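Local coordinates for protein putative fimbriae assembly chaperone (Salmonella typhimurium, PDB 2CO7) that probably acts as a periplasmic chaperone that helps fimbrial subunits fold and holds them ready for assembly into surface fibres, at residues L32-P37 and V95-V100; A57-M62 and L128-D133. All coordinates share one frame; numbering follows the deposited sequence.

Both contacts are buried and apolar, and lie in the immunoglobulin-like N-terminal domain of the chaperone. No hydrogen bond crosses either. Contact 1 joins strands 30-35 and 91-100, which run in much the same direction and touch through branched aliphatic side chains. Contact 2 joins strands 59-68 and 116-131, which cross at a steep angle and meet around a phenylalanine ring. Their centres are about 18 Å apart. They touch where Val95 CG2 meets Val61 CG2 at 3.9 Å and Val95 CG1 meets Leu128 CB at 4.2 Å. Strands 91-100 and 116-131 are neighbours in one sheet. Polar bonds flank both: Arg131 reaches acidic residues beside contact 2, while Ser33 and Lys98 have uncharged partners beside contact 1.

Contact 1: residues L32-P37 and V95-V100; sequences LSVSNP and VCIKAV
Between Leu32 and Val34, which both touch strand 91-100, Ser33 OG is bonded to Gln73 NE2 and more weakly to Ser74 O. Ser33 is deposited in two conformers, so these bonds are somewhat doubtful. No polar bond runs between 32-37 and 95-100. Leu32 and Val34 point toward the other strand, and Val95 and Ile97 point back at them. The CA atoms of Val34 and Ile97 are 8.4 Å apart, those of Leu32 and Val95 9.4 Å. This spacing fits two layers packed face to face. The fold is the immunoglobulin-like beta sandwich of the PapD-type N-terminal domain, and these four residues belong to its interior.

Leu32 and Val95 meet tip to tip. Leu32 points at strand 91-100, and with CG anti to the backbone N (chi1 175°) its CD2 methyl reaches Val95 CG1 at 4.0 Å.

Val34 and Ile97 approach at a slant. Val34 CG2 meets Ile97 CG2 at 4.0 Å. In Ile97 the short branch makes this contact: CG2 lies anti to the backbone N, and CG1 anti to the carbonyl carbon (chi1 -62°). Leu76 lies against both Val34 and Ile97, and Phe66 also packs on Val34. The opposite side of strand 91-100 is chemically different. There Cys96 points away from Leu32 and Val34 and forms a disulfide with Cys125, while Lys98 NZ is hydrogen-bonded to Asn123 OD1.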
loop_
_atom_site.group_PDB
_atom_site.type_symbol
_atom_site.label_atom_id
_atom_site.label_comp_id
_atom_site.label_asym_id
_atom_site.label_seq_id
_atom_site.Cartn_x
_atom_site.Cartn_y
_atom_site.Cartn_z
ATOM N N LEU B 32 9.407 -12.100 -8.701
ATOM C CA LEU B 32 9.300 -10.651 -8.412
ATOM C C LEU B 32 10.691 -10.215 -7.949
ATOM O O LEU B 32 11.225 -10.782 -7.003
ATOM C CB LEU B 32 8.270 -10.399 -7.310
ATOM C CG LEU B 32 8.142 -8.945 -6.816
ATOM C CD1 LEU B 32 7.743 -7.965 -7.918
ATOM C CD2 LEU B 32 7.132 -8.916 -5.635
ATOM N N SER B 33 11.306 -9.263 -8.647
ATOM C CA SER B 33 12.629 -8.771 -8.248
ATOM C C SER B 33 12.481 -7.840 -7.030
ATOM O O SER B 33 11.528 -7.088 -6.940
ATOM C CB SER B 33 13.264 -8.042 -9.435
ATOM O OG SER B 33 14.527 -7.496 -9.135
ATOM N N VAL B 34 13.437 -7.892 -6.110
ATOM C CA VAL B 34 13.481 -6.963 -4.968
ATOM C C VAL B 34 14.917 -6.458 -4.881
ATOM O O VAL B 34 15.855 -7.254 -4.960
ATOM C CB VAL B 34 13.110 -7.686 -3.613
ATOM C CG1 VAL B 34 14.042 -8.838 -3.363
ATOM C CG2 VAL B 34 13.092 -6.699 -2.416
ATOM N N SER B 35 15.072 -5.141 -4.752
ATOM C CA SER B 35 16.392 -4.532 -4.607
ATOM C C SER B 35 16.456 -3.643 -3.387
ATOM O O SER B 35 15.459 -3.054 -2.998
ATOM C CB SER B 35 16.780 -3.735 -5.871
ATOM O OG SER B 35 16.593 -4.537 -7.046
ATOM N N ASN B 36 17.657 -3.565 -2.804
ATOM C CA ASN B 36 17.957 -2.712 -1.663
ATOM C C ASN B 36 18.648 -1.435 -2.148
ATOM O O ASN B 36 19.831 -1.468 -2.451
ATOM C CB ASN B 36 18.912 -3.497 -0.735
ATOM C CG ASN B 36 19.429 -2.682 0.413
ATOM O OD1 ASN B 36 20.420 -3.050 1.056
ATOM N ND2 ASN B 36 18.786 -1.563 0.679
ATOM N N PRO B 37 17.938 -0.302 -2.186
ATOM C CA PRO B 37 18.568 0.977 -2.598
ATOM C C PRO B 37 19.572 1.578 -1.626
ATOM O O PRO B 37 20.314 2.513 -1.998
ATOM C CB PRO B 37 17.385 1.949 -2.727
ATOM C CG PRO B 37 16.237 1.297 -2.134
ATOM C CD PRO B 37 16.501 -0.161 -1.901
ATOM N N VAL B 95 1.169 -9.767 -2.281
ATOM C CA VAL B 95 2.538 -10.185 -1.964
ATOM C C VAL B 95 3.215 -8.940 -1.367
ATOM O O VAL B 95 3.310 -7.912 -2.013
ATOM C CB VAL B 95 3.272 -10.837 -3.199
ATOM C CG1 VAL B 95 3.393 -9.893 -4.431
ATOM C CG2 VAL B 95 4.647 -11.351 -2.801
ATOM N N CYS B 96 3.676 -9.086 -0.123
ATOM C CA CYS B 96 4.194 -7.981 0.668
ATOM C C CYS B 96 5.653 -8.237 1.018
ATOM O O CYS B 96 6.048 -9.363 1.315
ATOM C CB CYS B 96 3.407 -7.875 1.951
ATOM S SG CYS B 96 1.695 -7.338 1.738
ATOM N N ILE B 97 6.423 -7.168 0.971
ATOM C CA ILE B 97 7.855 -7.197 1.218
ATOM C C ILE B 97 8.071 -6.245 2.369
ATOM O O ILE B 97 7.798 -5.049 2.209
ATOM C CB ILE B 97 8.621 -6.630 -0.028
ATOM C CG1 ILE B 97 8.380 -7.466 -1.289
ATOM C CG2 ILE B 97 10.126 -6.426 0.256
ATOM C CD1 ILE B 97 8.510 -8.919 -1.103
ATOM N N LYS B 98 8.496 -6.780 3.515
ATOM C CA LYS B 98 8.839 -5.970 4.692
ATOM C C LYS B 98 10.347 -5.782 4.728
ATOM O O LYS B 98 11.104 -6.772 4.698
ATOM C CB LYS B 98 8.426 -6.665 5.995
ATOM C CG LYS B 98 8.729 -5.814 7.255
ATOM C CD LYS B 98 8.451 -6.557 8.573
ATOM C CE LYS B 98 6.997 -7.024 8.657
ATOM N NZ LYS B 98 6.089 -5.842 8.843
ATOM N N ALA B 99 10.768 -4.521 4.827
ATOM C CA ALA B 99 12.204 -4.193 4.806
ATOM C C ALA B 99 12.526 -3.460 6.097
ATOM O O ALA B 99 11.818 -2.537 6.507
ATOM C CB ALA B 99 12.566 -3.356 3.582
ATOM N N VAL B 100 13.612 -3.891 6.721
ATOM C CA VAL B 100 13.992 -3.452 8.056
ATOM C C VAL B 100 15.490 -3.085 8.059
ATOM O O VAL B 100 16.334 -3.940 7.785
ATOM C CB VAL B 100 13.671 -4.571 9.089
ATOM C CG1 VAL B 100 14.169 -4.217 10.439
ATOM C CG2 VAL B 100 12.141 -4.846 9.114
#

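Contact 2: residues A57-M62 and L128-D133; sequences APFLVM and LIFRPD
Phe59 and Leu128 face each other with their CA atoms 9.8 Å apart, on strands that run steeply across one another. This is packing between strands of the chaperone's N-terminal, PapD-like domain, inside its immunoglobulin-type sandwich. Strand 59-68 is one partner. The other is the end of strand 116-131, the last of this sheet's strands in chain order. The contact has no hydrogen bonds across it and is made by three buried apolar side chains.

The Phe59 ring lies at its centre. With CG anti to the carbonyl carbon (chi1 -67°), the ring extends toward the other strand and presents a face to Leu128 and an edge to Phe130. Leu128 CD2 sits over that face as a CH-pi contact. It is 4.2 Å from the ring centroid and 17° off the ring normal. The methyl is shifted toward the rim, so its nearest ring atom is Phe59 CD1 at 4.0 Å, with CG at 4.1 Å.

Phe130 meets the edge of the same ring at CZ, with the two ring planes steeply inclined, about 66°. It and Leu128 are two residues apart on their strand, and both point toward Phe59, while Ile129 between them points away. Tyr23 also stacks on Phe59, edge-to-face. Past Phe130, Arg131 forms salt bridges with Glu90 through NE and with Asp208 through NH2. At the Phe130 junction, Phe59 CZ touches CD1 of Phe130 at 3.8 Å, near the plane of the Phe59 ring, and Phe130 CB lies 4.2 Å from that same CZ.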
loop_
_atom_site.group_PDB
_atom_site.type_symbol
_atom_site.label_atom_id
_atom_site.label_comp_id
_atom_site.label_asym_id
_atom_site.label_seq_id
_atom_site.Cartn_x
_atom_site.Cartn_y
_atom_site.Cartn_z
ATOM N N ALA B 57 -3.116 -17.103 2.327
ATOM C CA ALA B 57 -3.324 -17.430 0.911
ATOM C C ALA B 57 -2.470 -18.647 0.571
ATOM O O ALA B 57 -1.434 -18.875 1.227
ATOM C CB ALA B 57 -2.925 -16.250 0.028
ATOM N N PRO B 58 -2.912 -19.454 -0.415
ATOM C CA PRO B 58 -2.248 -20.729 -0.706
ATOM C C PRO B 58 -1.031 -20.496 -1.599
ATOM O O PRO B 58 -0.921 -21.113 -2.683
ATOM C CB PRO B 58 -3.333 -21.506 -1.466
ATOM C CG PRO B 58 -4.124 -20.454 -2.172
ATOM C CD PRO B 58 -4.097 -19.230 -1.279
ATOM N N PHE B 59 -0.158 -19.578 -1.180
ATOM C CA PHE B 59 1.075 -19.329 -1.930
ATOM C C PHE B 59 2.234 -19.251 -0.983
ATOM O O PHE B 59 2.059 -18.877 0.171
ATOM C CB PHE B 59 1.009 -18.019 -2.682
ATOM C CG PHE B 59 -0.003 -18.003 -3.789
ATOM C CD1 PHE B 59 0.406 -18.197 -5.113
ATOM C CD2 PHE B 59 -1.356 -17.796 -3.512
ATOM C CE1 PHE B 59 -0.526 -18.189 -6.168
ATOM C CE2 PHE B 59 -2.311 -17.798 -4.556
ATOM C CZ PHE B 59 -1.880 -17.989 -5.887
ATOM N N LEU B 60 3.422 -19.561 -1.491
ATOM C CA LEU B 60 4.630 -19.434 -0.717
ATOM C C LEU B 60 5.587 -18.568 -1.508
ATOM O O LEU B 60 5.635 -18.643 -2.734
ATOM C CB LEU B 60 5.223 -20.804 -0.439
ATOM C CG LEU B 60 4.905 -21.527 0.881
ATOM C CD1 LEU B 60 3.662 -21.067 1.552
ATOM C CD2 LEU B 60 4.884 -23.070 0.709
ATOM N N VAL B 61 6.293 -17.697 -0.802
ATOM C CA VAL B 61 7.355 -16.908 -1.404
ATOM C C VAL B 61 8.683 -17.404 -0.878
ATOM O O VAL B 61 8.851 -17.621 0.333
ATOM C CB VAL B 61 7.219 -15.373 -1.141
ATOM C CG1 VAL B 61 8.335 -14.597 -1.900
ATOM C CG2 VAL B 61 5.889 -14.875 -1.582
ATOM N N MET B 62 9.622 -17.579 -1.810
ATOM C CA MET B 62 10.954 -18.135 -1.534
ATOM C C MET B 62 12.054 -17.190 -2.005
ATOM O O MET B 62 12.098 -16.848 -3.196
ATOM C CB MET B 62 11.160 -19.456 -2.285
ATOM C CG MET B 62 10.533 -20.702 -1.660
ATOM S SD MET B 62 10.389 -22.031 -2.863
ATOM C CE MET B 62 9.082 -21.328 -3.862
ATOM N N LEU B 128 -1.149 -9.749 -6.231
ATOM C CA LEU B 128 -0.763 -11.017 -6.839
ATOM C C LEU B 128 -2.073 -11.644 -7.336
ATOM O O LEU B 128 -2.914 -12.136 -6.548
ATOM C CB LEU B 128 -0.074 -11.919 -5.814
ATOM C CG LEU B 128 0.153 -13.367 -6.262
ATOM C CD1 LEU B 128 1.147 -13.340 -7.471
ATOM C CD2 LEU B 128 0.754 -14.194 -5.112
ATOM N N ILE B 129 -2.247 -11.614 -8.638
ATOM C CA ILE B 129 -3.555 -11.931 -9.227
ATOM C C ILE B 129 -3.494 -13.280 -9.867
ATOM O O ILE B 129 -2.767 -13.475 -10.865
ATOM C CB ILE B 129 -4.075 -10.828 -10.194
ATOM C CG1 ILE B 129 -4.131 -9.452 -9.473
ATOM C CG2 ILE B 129 -5.500 -11.161 -10.747
ATOM C CD1 ILE B 129 -4.363 -8.200 -10.419
ATOM N N PHE B 130 -4.294 -14.198 -9.304
ATOM C CA PHE B 130 -4.339 -15.549 -9.822
ATOM C C PHE B 130 -5.347 -15.682 -10.971
ATOM O O PHE B 130 -6.512 -15.396 -10.776
ATOM C CB PHE B 130 -4.627 -16.554 -8.698
ATOM C CG PHE B 130 -4.597 -17.972 -9.163
ATOM C CD1 PHE B 130 -3.374 -18.632 -9.335
ATOM C CD2 PHE B 130 -5.788 -18.660 -9.414
ATOM C CE1 PHE B 130 -3.350 -20.021 -9.767
ATOM C CE2 PHE B 130 -5.782 -20.003 -9.827
ATOM C CZ PHE B 130 -4.554 -20.682 -10.009
ATOM N N ARG B 131 -4.884 -16.124 -12.135
ATOM C CA ARG B 131 -5.729 -16.249 -13.330
ATOM C C ARG B 131 -5.830 -17.726 -13.773
ATOM O O ARG B 131 -4.854 -18.324 -14.338
ATOM C CB ARG B 131 -5.192 -15.346 -14.451
ATOM C CG ARG B 131 -6.131 -15.268 -15.689
ATOM C CD ARG B 131 -5.637 -14.272 -16.670
ATOM N NE ARG B 131 -5.599 -12.931 -16.055
ATOM C CZ ARG B 131 -4.946 -11.892 -16.550
ATOM N NH1 ARG B 131 -4.257 -11.994 -17.701
ATOM N NH2 ARG B 131 -4.981 -10.746 -15.890
ATOM N N PRO B 132 -6.999 -18.334 -13.506
ATOM C CA PRO B 132 -7.282 -19.691 -13.966
ATOM C C PRO B 132 -7.036 -19.810 -15.467
ATOM O O PRO B 132 -7.193 -18.834 -16.205
ATOM C CB PRO B 132 -8.760 -19.886 -13.610
ATOM C CG PRO B 132 -8.957 -18.968 -12.430
ATOM C CD PRO B 132 -8.133 -17.774 -12.734
ATOM N N ASP B 133 -6.655 -21.004 -15.908
ATOM C CA ASP B 133 -6.295 -21.215 -17.305
ATOM C C ASP B 133 -7.503 -21.006 -18.236
ATOM O O ASP B 133 -7.350 -20.561 -19.375
ATOM C CB ASP B 133 -5.689 -22.614 -17.463
ATOM C CG ASP B 133 -4.807 -22.748 -18.707
ATOM O OD1 ASP B 133 -5.110 -23.617 -19.562
ATOM O OD2 ASP B 133 -3.836 -21.976 -18.836
#